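Local coordinates for protein U4/U6 snRNA-associated-splicing factor PRP24 (Saccharomyces cerevisiae, PDB 4N0T) that binds U6 snRNA and acts as a recycling factor of the spliceosome, annealing U6 with U4 snRNA, at residues T86-N91 against F128-V133; I108-L113 against K136-Y141; T280-F285 against K331-M336; K309-I314 against I325-S330. One frame throughout, in Å; residues are numbered along the deposited sequence.

Interaction 1: T86-N91 against F128-V133; sequences TLWMTN and FAYIDV. With nucleotides of chain B.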
# COMPACT_ATOMS: atom_id res chain seq x y z
N THR A 86 -12.76 8.15 -12.80
CA THR A 86 -11.91 7.48 -11.83
C THR A 86 -10.79 8.40 -11.34
O THR A 86 -10.10 9.05 -12.13
CB THR A 86 -11.30 6.19 -12.44
OG1 THR A 86 -12.36 5.32 -12.87
CG2 THR A 86 -10.43 5.47 -11.41
N LEU A 87 -10.63 8.46 -10.02
CA LEU A 87 -9.55 9.21 -9.40
C LEU A 87 -8.47 8.26 -8.91
O LEU A 87 -8.76 7.11 -8.54
CB LEU A 87 -10.08 9.94 -8.18
CG LEU A 87 -11.27 10.83 -8.47
CD1 LEU A 87 -11.97 11.17 -7.17
CD2 LEU A 87 -10.78 12.07 -9.16
N TRP A 88 -7.24 8.74 -8.89
CA TRP A 88 -6.19 8.05 -8.16
C TRP A 88 -5.72 8.99 -7.07
O TRP A 88 -5.45 10.18 -7.32
CB TRP A 88 -5.05 7.66 -9.09
CG TRP A 88 -3.86 7.00 -8.43
CD1 TRP A 88 -3.71 5.68 -8.13
CD2 TRP A 88 -2.63 7.64 -8.06
NE1 TRP A 88 -2.46 5.45 -7.58
CE2 TRP A 88 -1.79 6.64 -7.51
CE3 TRP A 88 -2.17 8.96 -8.12
CZ2 TRP A 88 -0.50 6.93 -7.04
CZ3 TRP A 88 -0.89 9.24 -7.66
CH2 TRP A 88 -0.07 8.23 -7.12
N MET A 89 -5.64 8.47 -5.85
CA MET A 89 -5.29 9.27 -4.68
C MET A 89 -4.11 8.65 -3.94
O MET A 89 -4.03 7.43 -3.80
CB MET A 89 -6.52 9.36 -3.77
CG MET A 89 -6.37 10.25 -2.57
SD MET A 89 -7.93 10.23 -1.63
CE MET A 89 -8.95 11.27 -2.66
N THR A 90 -3.17 9.48 -3.51
CA THR A 90 -2.12 8.98 -2.65
C THR A 90 -1.72 9.97 -1.56
O THR A 90 -2.17 11.13 -1.56
CB THR A 90 -0.87 8.51 -3.46
OG1 THR A 90 -0.06 7.69 -2.61
CG2 THR A 90 -0.03 9.71 -3.94
N ASN A 91 -0.90 9.49 -0.63
CA ASN A 91 -0.41 10.29 0.48
C ASN A 91 -1.52 10.81 1.41
O ASN A 91 -1.40 11.90 1.99
CB ASN A 91 0.46 11.45 0.02
CG ASN A 91 1.44 11.91 1.10
OD1 ASN A 91 1.98 11.09 1.84
ND2 ASN A 91 1.64 13.23 1.21
N PHE A 128 -2.18 4.00 -1.53
CA PHE A 128 -2.84 4.80 -2.55
C PHE A 128 -4.20 4.17 -2.75
O PHE A 128 -4.47 3.11 -2.18
CB PHE A 128 -2.05 4.82 -3.88
CG PHE A 128 -1.75 3.45 -4.43
CD1 PHE A 128 -2.69 2.78 -5.23
CD2 PHE A 128 -0.53 2.82 -4.16
CE1 PHE A 128 -2.42 1.50 -5.74
CE2 PHE A 128 -0.24 1.56 -4.68
CZ PHE A 128 -1.19 0.89 -5.45
N ALA A 129 -5.04 4.79 -3.57
CA ALA A 129 -6.39 4.27 -3.79
C ALA A 129 -6.93 4.70 -5.13
O ALA A 129 -6.60 5.78 -5.62
CB ALA A 129 -7.36 4.74 -2.66
N TYR A 130 -7.78 3.85 -5.70
CA TYR A 130 -8.57 4.22 -6.86
C TYR A 130 -10.00 4.45 -6.41
O TYR A 130 -10.54 3.69 -5.58
CB TYR A 130 -8.53 3.12 -7.93
CG TYR A 130 -7.21 3.05 -8.64
CD1 TYR A 130 -6.96 3.81 -9.76
CD2 TYR A 130 -6.21 2.22 -8.16
CE1 TYR A 130 -5.74 3.75 -10.41
CE2 TYR A 130 -4.99 2.15 -8.78
CZ TYR A 130 -4.76 2.91 -9.91
OH TYR A 130 -3.53 2.83 -10.51
N ILE A 131 -10.62 5.50 -6.94
CA ILE A 131 -11.99 5.82 -6.56
C ILE A 131 -12.79 6.09 -7.82
O ILE A 131 -12.39 6.92 -8.64
CB ILE A 131 -12.04 7.11 -5.71
CG1 ILE A 131 -11.15 6.97 -4.47
CG2 ILE A 131 -13.48 7.39 -5.27
CD1 ILE A 131 -10.53 8.30 -4.05
N ASP A 132 -13.93 5.41 -7.95
CA ASP A 132 -14.84 5.68 -9.05
C ASP A 132 -15.99 6.56 -8.56
O ASP A 132 -16.60 6.26 -7.53
CB ASP A 132 -15.43 4.38 -9.62
CG ASP A 132 -14.41 3.54 -10.35
OD1 ASP A 132 -13.37 4.10 -10.78
OD2 ASP A 132 -14.65 2.32 -10.50
N VAL A 133 -16.23 7.64 -9.28
CA VAL A 133 -17.38 8.51 -9.00
C VAL A 133 -18.38 8.41 -10.14
O VAL A 133 -18.23 7.55 -11.02
CB VAL A 133 -16.94 9.96 -8.72
CG1 VAL A 133 -16.07 9.97 -7.49
CG2 VAL A 133 -16.19 10.56 -9.91
P A B 20 3.81 4.40 -7.54
OP1 A B 20 4.41 3.58 -6.45
OP2 A B 20 4.69 4.88 -8.64
O5' A B 20 2.61 3.59 -8.21
C5' A B 20 1.65 2.89 -7.42
C4' A B 20 0.49 2.43 -8.28
O4' A B 20 -0.33 3.59 -8.58
C3' A B 20 0.87 1.80 -9.62
O3' A B 20 -0.08 0.80 -9.96
C2' A B 20 0.73 2.97 -10.59
O2' A B 20 0.48 2.59 -11.92
C1' A B 20 -0.46 3.73 -9.98
N9 A B 20 -0.46 5.15 -10.32
C8 A B 20 0.51 6.08 -10.06
N7 A B 20 0.23 7.27 -10.54
C5 A B 20 -1.01 7.12 -11.13
C6 A B 20 -1.86 8.01 -11.82
N6 A B 20 -1.55 9.29 -12.01
N1 A B 20 -3.03 7.52 -12.29
C2 A B 20 -3.32 6.22 -12.12
N3 A B 20 -2.59 5.29 -11.49
C4 A B 20 -1.45 5.81 -11.02
P G B 21 0.22 -0.77 -9.76
OP1 G B 21 1.63 -1.00 -9.33
OP2 G B 21 -0.20 -1.43 -11.04
O5' G B 21 -0.75 -1.19 -8.58
C5' G B 21 -2.13 -0.87 -8.64
C4' G B 21 -2.91 -1.60 -7.57
O4' G B 21 -4.26 -1.06 -7.54
C3' G B 21 -3.10 -3.09 -7.81
O3' G B 21 -3.43 -3.65 -6.55
C2' G B 21 -4.36 -3.10 -8.67
O2' G B 21 -4.99 -4.36 -8.74
C1' G B 21 -5.18 -2.07 -7.92
N9 G B 21 -6.24 -1.41 -8.67
C8 G B 21 -7.53 -1.33 -8.21
N7 G B 21 -8.28 -0.65 -9.02
C5 G B 21 -7.46 -0.26 -10.05
C6 G B 21 -7.76 0.52 -11.19
O6 G B 21 -8.86 1.00 -11.53
N1 G B 21 -6.64 0.69 -11.98
C2 G B 21 -5.38 0.21 -11.69
N2 G B 21 -4.41 0.50 -12.57
N3 G B 21 -5.09 -0.52 -10.63
C4 G B 21 -6.17 -0.71 -9.84
P A B 18 7.71 5.34 1.16
OP1 A B 18 7.77 3.85 1.19
OP2 A B 18 8.61 6.10 0.26
O5' A B 18 6.24 5.83 0.76
C5' A B 18 5.09 5.28 1.38
C4' A B 18 3.85 6.08 1.03
O4' A B 18 4.02 7.48 1.39
C3' A B 18 3.48 6.13 -0.45
O3' A B 18 2.78 4.98 -0.87
C2' A B 18 2.65 7.41 -0.54
O2' A B 18 1.36 7.22 0.02
C1' A B 18 3.43 8.31 0.42
N9 A B 18 4.50 9.06 -0.25
C8 A B 18 5.86 8.94 -0.07
N7 A B 18 6.56 9.78 -0.80
C5 A B 18 5.60 10.51 -1.49
C6 A B 18 5.71 11.55 -2.42
N6 A B 18 6.89 12.06 -2.81
N1 A B 18 4.58 12.06 -2.93
C2 A B 18 3.40 11.55 -2.53
N3 A B 18 3.18 10.57 -1.66
C4 A B 18 4.33 10.08 -1.17

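Interaction 2: I108-L113 against K136-Y141; sequences INVVAL and KEDARY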
# COMPACT_ATOMS: atom_id res chain seq x y z
N ILE A 108 -17.72 16.90 0.19
CA ILE A 108 -17.80 17.81 -0.94
C ILE A 108 -18.92 17.38 -1.89
O ILE A 108 -18.93 17.72 -3.08
CB ILE A 108 -16.43 17.94 -1.67
CG1 ILE A 108 -15.94 16.57 -2.15
CG2 ILE A 108 -15.42 18.57 -0.74
CD1 ILE A 108 -14.87 16.65 -3.25
N ASN A 109 -19.84 16.61 -1.31
CA ASN A 109 -21.07 16.18 -1.97
C ASN A 109 -20.84 15.41 -3.26
O ASN A 109 -21.52 15.63 -4.27
CB ASN A 109 -22.03 17.37 -2.18
CG ASN A 109 -22.49 17.98 -0.86
OD1 ASN A 109 -22.89 17.28 0.06
ND2 ASN A 109 -22.40 19.30 -0.77
N VAL A 110 -19.87 14.50 -3.21
CA VAL A 110 -19.59 13.61 -4.33
C VAL A 110 -19.90 12.17 -3.94
O VAL A 110 -19.37 11.65 -2.95
CB VAL A 110 -18.10 13.73 -4.74
CG1 VAL A 110 -17.75 12.64 -5.76
CG2 VAL A 110 -17.82 15.11 -5.29
N VAL A 111 -20.77 11.52 -4.71
CA VAL A 111 -21.10 10.12 -4.47
C VAL A 111 -19.93 9.25 -4.92
O VAL A 111 -19.40 9.46 -6.01
CB VAL A 111 -22.35 9.72 -5.27
CG1 VAL A 111 -22.62 8.21 -5.13
CG2 VAL A 111 -23.55 10.54 -4.81
N ALA A 112 -19.51 8.30 -4.08
CA ALA A 112 -18.45 7.36 -4.46
C ALA A 112 -19.04 5.98 -4.69
O ALA A 112 -19.75 5.44 -3.82
CB ALA A 112 -17.38 7.30 -3.39
N LEU A 113 -18.73 5.40 -5.84
CA LEU A 113 -19.21 4.06 -6.15
C LEU A 113 -18.28 2.94 -5.66
O LEU A 113 -18.75 1.87 -5.27
CB LEU A 113 -19.43 3.92 -7.66
CG LEU A 113 -20.69 4.56 -8.21
CD1 LEU A 113 -20.55 4.78 -9.70
CD2 LEU A 113 -21.87 3.65 -7.92
N LYS A 136 -17.76 12.78 -14.92
CA LYS A 136 -16.48 13.45 -15.17
C LYS A 136 -16.41 14.75 -14.38
O LYS A 136 -15.35 15.13 -13.85
CB LYS A 136 -16.28 13.73 -16.66
CG LYS A 136 -15.12 14.67 -16.96
CD LYS A 136 -14.97 14.95 -18.46
CE LYS A 136 -13.61 15.58 -18.77
NZ LYS A 136 -13.23 15.40 -20.20
N GLU A 137 -17.55 15.42 -14.27
CA GLU A 137 -17.66 16.65 -13.50
C GLU A 137 -17.29 16.45 -12.02
O GLU A 137 -16.50 17.22 -11.46
CB GLU A 137 -19.08 17.24 -13.64
CG GLU A 137 -19.35 17.86 -15.01
CD GLU A 137 -19.42 16.84 -16.15
OE1 GLU A 137 -19.91 15.70 -15.93
OE2 GLU A 137 -18.98 17.17 -17.28
N ASP A 138 -17.84 15.41 -11.40
CA ASP A 138 -17.51 15.12 -10.01
C ASP A 138 -16.01 14.78 -9.90
O ASP A 138 -15.34 15.20 -8.96
CB ASP A 138 -18.36 13.97 -9.47
CG ASP A 138 -19.70 14.44 -8.92
OD1 ASP A 138 -20.11 15.58 -9.23
OD2 ASP A 138 -20.35 13.67 -8.17
N ALA A 139 -15.49 14.03 -10.87
CA ALA A 139 -14.07 13.68 -10.84
C ALA A 139 -13.21 14.94 -10.87
O ALA A 139 -12.31 15.11 -10.05
CB ALA A 139 -13.70 12.74 -11.99
N ARG A 140 -13.50 15.85 -11.80
CA ARG A 140 -12.73 17.11 -11.86
C ARG A 140 -12.90 17.93 -10.58
O ARG A 140 -11.96 18.62 -10.16
CB ARG A 140 -13.12 17.94 -13.08
CG ARG A 140 -12.72 17.32 -14.42
CD ARG A 140 -11.20 17.18 -14.58
NE ARG A 140 -10.84 16.60 -15.87
CZ ARG A 140 -9.60 16.27 -16.23
NH1 ARG A 140 -8.59 16.46 -15.39
NH2 ARG A 140 -9.37 15.76 -17.43
N TYR A 141 -14.07 17.86 -9.97
CA TYR A 141 -14.34 18.60 -8.74
C TYR A 141 -13.54 18.02 -7.57
O TYR A 141 -13.02 18.77 -6.74
CB TYR A 141 -15.85 18.63 -8.45
CG TYR A 141 -16.24 19.54 -7.30
CD1 TYR A 141 -16.05 20.91 -7.39
CD2 TYR A 141 -16.82 19.03 -6.14
CE1 TYR A 141 -16.41 21.76 -6.34
CE2 TYR A 141 -17.19 19.87 -5.09
CZ TYR A 141 -16.98 21.23 -5.20
OH TYR A 141 -17.33 22.07 -4.17
O HOH W 1 -22.28 13.56 -6.51
O HOH W 2 -20.08 11.16 -8.21

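Interaction 3: T280-F285 against K331-M336; sequences TLICLF and KFAAKM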
# COMPACT_ATOMS: atom_id res chain seq x y z
N THR A 280 8.52 -11.59 24.07
CA THR A 280 8.07 -10.19 24.06
C THR A 280 7.08 -9.90 22.92
O THR A 280 6.59 -8.77 22.80
CB THR A 280 9.24 -9.20 23.94
OG1 THR A 280 9.84 -9.32 22.64
CG2 THR A 280 10.29 -9.45 25.02
N LEU A 281 6.80 -10.90 22.09
CA LEU A 281 5.90 -10.67 20.95
C LEU A 281 4.65 -11.54 20.96
O LEU A 281 4.62 -12.61 21.59
CB LEU A 281 6.64 -10.84 19.62
CG LEU A 281 7.19 -12.22 19.22
CD1 LEU A 281 6.13 -13.08 18.53
CD2 LEU A 281 8.41 -12.07 18.31
N ILE A 282 3.62 -11.09 20.25
CA ILE A 282 2.47 -11.93 19.97
C ILE A 282 2.12 -11.79 18.49
O ILE A 282 2.57 -10.85 17.83
CB ILE A 282 1.22 -11.53 20.79
CG1 ILE A 282 0.67 -10.19 20.31
CG2 ILE A 282 1.54 -11.50 22.30
CD1 ILE A 282 -0.62 -9.78 21.02
N CYS A 283 1.33 -12.72 17.97
CA CYS A 283 0.82 -12.60 16.62
C CYS A 283 -0.67 -12.39 16.68
O CYS A 283 -1.34 -12.92 17.57
CB CYS A 283 1.09 -13.88 15.83
SG CYS A 283 2.86 -14.14 15.51
N LEU A 284 -1.18 -11.60 15.74
CA LEU A 284 -2.62 -11.44 15.55
C LEU A 284 -2.98 -12.01 14.19
O LEU A 284 -2.27 -11.78 13.21
CB LEU A 284 -3.00 -9.96 15.60
CG LEU A 284 -2.75 -9.23 16.92
CD1 LEU A 284 -3.30 -7.80 16.83
CD2 LEU A 284 -3.40 -9.97 18.11
N PHE A 285 -4.08 -12.76 14.11
CA PHE A 285 -4.46 -13.41 12.86
C PHE A 285 -5.90 -13.90 13.02
O PHE A 285 -6.35 -14.05 14.15
CB PHE A 285 -3.53 -14.60 12.60
CG PHE A 285 -3.40 -15.55 13.77
CD1 PHE A 285 -2.49 -15.30 14.78
CD2 PHE A 285 -4.19 -16.70 13.84
CE1 PHE A 285 -2.35 -16.17 15.86
CE2 PHE A 285 -4.06 -17.57 14.91
CZ PHE A 285 -3.15 -17.31 15.92
N LYS A 331 5.88 -9.81 30.23
CA LYS A 331 4.70 -9.73 31.09
C LYS A 331 3.60 -8.94 30.40
O LYS A 331 2.44 -9.34 30.42
CB LYS A 331 5.06 -9.10 32.44
CG LYS A 331 6.29 -9.72 33.08
CD LYS A 331 7.49 -8.78 33.01
CE LYS A 331 7.53 -7.85 34.21
NZ LYS A 331 8.61 -6.82 34.07
N PHE A 332 3.97 -7.82 29.78
CA PHE A 332 3.00 -7.03 29.01
C PHE A 332 2.50 -7.85 27.83
O PHE A 332 1.29 -7.89 27.55
CB PHE A 332 3.63 -5.71 28.54
CG PHE A 332 2.62 -4.66 28.15
CD1 PHE A 332 2.15 -4.59 26.84
CD2 PHE A 332 2.15 -3.76 29.08
CE1 PHE A 332 1.22 -3.62 26.48
CE2 PHE A 332 1.22 -2.79 28.73
CZ PHE A 332 0.75 -2.72 27.43
N ALA A 333 3.42 -8.52 27.13
CA ALA A 333 3.04 -9.37 26.01
C ALA A 333 2.05 -10.45 26.43
O ALA A 333 1.07 -10.71 25.73
CB ALA A 333 4.27 -9.99 25.36
N ALA A 334 2.30 -11.09 27.57
CA ALA A 334 1.40 -12.13 28.07
C ALA A 334 -0.02 -11.61 28.33
O ALA A 334 -1.01 -12.28 28.02
CB ALA A 334 1.96 -12.78 29.31
N LYS A 335 -0.10 -10.42 28.91
CA LYS A 335 -1.41 -9.83 29.18
C LYS A 335 -2.12 -9.44 27.89
O LYS A 335 -3.34 -9.58 27.77
CB LYS A 335 -1.28 -8.60 30.09
CG LYS A 335 -2.62 -7.97 30.48
CD LYS A 335 -3.62 -8.99 31.05
CE LYS A 335 -4.93 -8.32 31.44
NZ LYS A 335 -4.77 -7.25 32.48
N MET A 336 -1.35 -8.94 26.93
CA MET A 336 -1.91 -8.60 25.63
C MET A 336 -2.40 -9.84 24.90
O MET A 336 -3.40 -9.79 24.20
CB MET A 336 -0.88 -7.85 24.78
CG MET A 336 -0.61 -6.46 25.28
SD MET A 336 -2.12 -5.48 25.40
CE MET A 336 -2.35 -5.40 27.17

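Interaction 4: K309-I314 against I325-S330; sequences KDIRKI and IIFRDS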
# COMPACT_ATOMS: atom_id res chain seq x y z
N LYS A 309 3.97 3.79 23.52
CA LYS A 309 5.34 3.39 23.83
C LYS A 309 5.44 2.01 24.49
O LYS A 309 6.54 1.56 24.81
CB LYS A 309 6.04 4.45 24.68
CG LYS A 309 5.59 4.51 26.13
CD LYS A 309 5.74 5.92 26.69
CE LYS A 309 5.30 6.02 28.15
NZ LYS A 309 5.67 7.35 28.72
N ASP A 310 4.30 1.35 24.69
CA ASP A 310 4.32 -0.05 25.12
C ASP A 310 4.55 -0.93 23.90
O ASP A 310 4.88 -2.11 24.02
CB ASP A 310 3.00 -0.42 25.79
CG ASP A 310 2.80 0.25 27.14
OD1 ASP A 310 3.75 0.22 27.96
OD2 ASP A 310 1.71 0.81 27.37
N ILE A 311 4.36 -0.35 22.72
CA ILE A 311 4.52 -1.07 21.48
C ILE A 311 5.87 -0.73 20.85
O ILE A 311 6.12 0.43 20.50
CB ILE A 311 3.41 -0.70 20.49
CG1 ILE A 311 2.03 -1.03 21.08
CG2 ILE A 311 3.60 -1.44 19.17
CD1 ILE A 311 0.91 -0.17 20.53
N ARG A 312 6.74 -1.73 20.71
CA ARG A 312 8.05 -1.53 20.11
C ARG A 312 7.97 -1.48 18.58
O ARG A 312 8.51 -0.57 17.94
CB ARG A 312 8.99 -2.65 20.55
CG ARG A 312 10.06 -2.99 19.54
CD ARG A 312 11.35 -2.24 19.79
NE ARG A 312 12.28 -3.08 20.54
CZ ARG A 312 12.83 -4.19 20.06
NH1 ARG A 312 12.55 -4.60 18.83
NH2 ARG A 312 13.67 -4.89 20.82
N LYS A 313 7.28 -2.46 18.00
CA LYS A 313 7.23 -2.59 16.55
C LYS A 313 6.03 -3.44 16.11
O LYS A 313 5.65 -4.37 16.82
CB LYS A 313 8.53 -3.21 16.04
CG LYS A 313 8.66 -3.25 14.53
CD LYS A 313 10.11 -3.05 14.10
CE LYS A 313 10.18 -2.46 12.69
NZ LYS A 313 9.26 -1.28 12.53
N ILE A 314 5.46 -3.11 14.95
CA ILE A 314 4.43 -3.96 14.33
C ILE A 314 4.88 -4.35 12.92
O ILE A 314 5.20 -3.47 12.11
CB ILE A 314 3.06 -3.26 14.26
CG1 ILE A 314 2.58 -2.88 15.67
CG2 ILE A 314 2.02 -4.16 13.58
CD1 ILE A 314 1.24 -2.13 15.69
N ILE A 325 3.29 -8.32 16.75
CA ILE A 325 3.36 -7.14 17.59
C ILE A 325 4.44 -7.39 18.62
O ILE A 325 4.36 -8.35 19.39
CB ILE A 325 2.06 -6.90 18.37
CG1 ILE A 325 0.83 -7.09 17.46
CG2 ILE A 325 2.08 -5.51 19.00
CD1 ILE A 325 0.69 -6.04 16.39
N ILE A 326 5.48 -6.56 18.63
CA ILE A 326 6.56 -6.74 19.58
C ILE A 326 6.37 -5.72 20.69
O ILE A 326 6.25 -4.51 20.42
CB ILE A 326 7.92 -6.54 18.92
CG1 ILE A 326 8.06 -7.46 17.72
CG2 ILE A 326 9.04 -6.78 19.93
CD1 ILE A 326 9.43 -7.34 17.03
N PHE A 327 6.27 -6.21 21.92
CA PHE A 327 6.07 -5.33 23.07
C PHE A 327 7.39 -5.15 23.80
O PHE A 327 8.42 -5.64 23.35
CB PHE A 327 5.02 -5.91 24.01
CG PHE A 327 3.64 -5.99 23.40
CD1 PHE A 327 2.86 -4.84 23.28
CD2 PHE A 327 3.13 -7.20 22.94
CE1 PHE A 327 1.58 -4.91 22.73
CE2 PHE A 327 1.86 -7.27 22.37
CZ PHE A 327 1.08 -6.11 22.27
N ARG A 328 7.37 -4.46 24.94
CA ARG A 328 8.62 -4.11 25.62
C ARG A 328 9.07 -5.12 26.67
O ARG A 328 10.26 -5.21 26.97
CB ARG A 328 8.55 -2.69 26.19
CG ARG A 328 8.01 -1.70 25.17
CD ARG A 328 8.83 -0.43 25.11
NE ARG A 328 9.67 -0.33 23.92
CZ ARG A 328 9.74 0.74 23.14
NH1 ARG A 328 9.02 1.82 23.43
NH2 ARG A 328 10.53 0.74 22.08
N ASP A 329 8.12 -5.88 27.23
CA ASP A 329 8.48 -7.02 28.08
C ASP A 329 7.51 -8.20 27.94
O ASP A 329 6.41 -8.05 27.40
CB ASP A 329 8.63 -6.60 29.55
CG ASP A 329 7.33 -6.09 30.14
OD1 ASP A 329 6.46 -6.92 30.47
OD2 ASP A 329 7.20 -4.86 30.29
N SER A 330 7.93 -9.36 28.44
CA SER A 330 7.16 -10.60 28.33
C SER A 330 5.88 -10.58 29.15
O SER A 330 4.91 -11.27 28.82
CB SER A 330 8.01 -11.79 28.76
OG SER A 330 8.63 -11.54 30.02
O HOH W 3 5.28 -3.17 26.44

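Interaction 1: T86-N91 against F128-V133
With its CG anti to the backbone N (chi1 177°), Trp88 leans its indole toward Tyr130, whose CG lies anti to the carbonyl carbon (chi1 -73°); the two face each other on antiparallel strands. Trp88 CD1 comes over the rim of one Tyr130 face, 3.5 Å from Tyr130 CZ, with the five-membered ring and the phenol turned 58° apart. Phe128 completes the cluster, its CD1 3.6 Å from Trp88 NE1. RNA uses all three rings: the base of A20 of chain B lies on Trp88, that of G21 of chain B covers the Tyr130 face opposite Trp88, and Phe128 carries the sugar of A20 of chain B over one face. Tyr130 OH donates to N3 of A20 of chain B at 2.8 Å, tying the phenol of one platform to the base on the other. These are the aromatic positions of RNP2 (Trp88) and RNP1 (Phe128, Tyr130), the classic RRM surface for single-stranded RNA. At the far end Thr86 OG1 donates to Asp132 OD1 at 2.6 Å from above the carboxylate plane, while Asp132 OD2 forms salt bridges with Arg52 and Arg116. Reciprocal backbone bonds join the strands: Leu87 N to Ile131 O is 2.7 Å, Ile131 N to Leu87 O 2.9 Å, and Met89 pairs likewise with Ala129. On the other face Met89 CE touches Ile131 CD1 at 3.6 Å. That apolar side meets helices 98-107 and 136-146, while strands 112-116 and 154-160 flank the pair in the sheet.

Interaction 2: I108-L113 against K136-Y141
Val110 and Asp138 pass one another pointing opposite ways, the valine reaching toward the helix and the aspartate back toward segment 108-113, which follows helix 98-107. Val110 CG1 lies 3.7 Å from Asp138 OD2, while the other methyl turns to Tyr141, where Val110 CG2 meets the ring edge 4.1 Å from CD2. The tyrosine CG is anti to the backbone N (chi1 -172°), a torsion that presents the same ring edge to Ile108 as well: Ile108 O lies in the ring plane, 3.4 Å from Tyr141 CE2, and Ile108 CB is 4.0 Å from that carbon. No direct hydrogen bond crosses; water carries the polar link. Asp138 OD2 accepts from two waters, each at 2.5 Å. One of them also donates to Asn109 O and accepts from Val111 N, and the second donates to Val111 O, so a single carboxylate oxygen reaches three backbone groups of 108-113. Asn109, with positive phi, is the C-prime residue of the Schellman motif that ends helix 98-107. The contact thus joins the exit from the first helix of an RRM to the first turns of the second, the two helices that back the sheet in this beta-alpha-beta-beta-alpha-beta fold.

Interaction 3: T280-F285 against K331-M336
Thr280 O is held between the methyl of Ala333, which rests against its carbonyl from the helix side, and a backbone hydrogen bond from Phe327 N in the neighbouring strand. Ala333 CB is 3.7 Å from Thr280 O and equally far from Thr280 C, so it lies across the C=O bond instead of at its end. The Thr280 side chain points away from the helix, and its OG1 bonds to Glu277 O. Two residues on, inside the strand, Ile282 turns toward the helix and spreads its branches over successive turns. Its CG1 stands between backbone N and carbonyl carbon (chi1 70°) and the chain then runs out straight, which carries Ile282 CD1 to 4.2 Å from Met336 CB. The other branch, Ile282 CG2, meets Ala333 O at 3.6 Å. Past CB, Met336 leads away from the strand, and its CG packs against the Phe327 ring. Across the segments the packing is apolar, without a hydrogen bond. The strand and helix axes run 23° from parallel, 8.0 Å apart at their closest; the small Ala333 sits where the backbones draw nearest, opposite Thr280 just ahead of the strand. Ile282 also touches Leu337 and Leu340 further along the helix. Strand 281-285 lies between strands 322-327 and 348-353; helix 330-340 packs on its Ile282 side, and helix 355-365 covers the Leu281 and Cys283 side, the sheet face a canonical RRM offers to RNA, consistent with the name occluded RRM.

Interaction 4: K309-I314 against I325-S330
Arg328 folds back over the chain of 309-314 and donates from NH1 to Lys309 O at 2.8 Å, a bent bond (143° at the hydrogen) tilted from the guanidinium plane. Bends at chi2 and chi3 lay one face of that guanidinium over Arg312 CA. The two arginine side chains run nearly perpendicular, Arg312 NE 4.5 Å from Arg328 NH2, a pair of like charges on exposed residues. Beside them Asp310 O meets the edge of the Phe327 ring, 3.5 Å from CD1. A bridging water donates to this carbonyl and accepts from Arg328 N. Further along, Ile326 O takes Arg312 N at 2.8 Å and, weakly, Lys313 N; two residues facing one make this a classic beta bulge. Regular pairing resumes with Ile326 N to Lys313 O, 2.8 Å and nearly straight (177°). Ile314 and Ile325 then run alongside each other, Ile314 CG2 3.6 Å from Ile325 CD1. Behind this shell, Asp329 N-caps helix 330-340 through Phe332 N, while the Phe332 ring meets that of Phe327. Strand 311-317 is outermost in the sheet, and 322-327 lies between it and 281-285; Ile314 and Ile325 pack on helix 293-302, and Ile326 touches helix 258-270.

Overall arrangement
Interactions 1 and 2 belong to the second RRM and touch where Asp132 and Val133 meet 108-113 and where Leu87 and Val133 meet helix 136-146; interactions 3 and 4 share the occluded RRM, with interaction 4 nested in the loop closed by interaction 3. The centres of interactions 1 and 3 are about 36 Å apart. Interactions 1 and 4 both pair antiparallel strands: the first is buried, central in its sheet and covered by RNA, the other lies at a sheet edge with charged residues exposed. Interactions 2 and 3 each involve the second helix of their domain, the former a water-bridged surface contact, the latter buried and apolar.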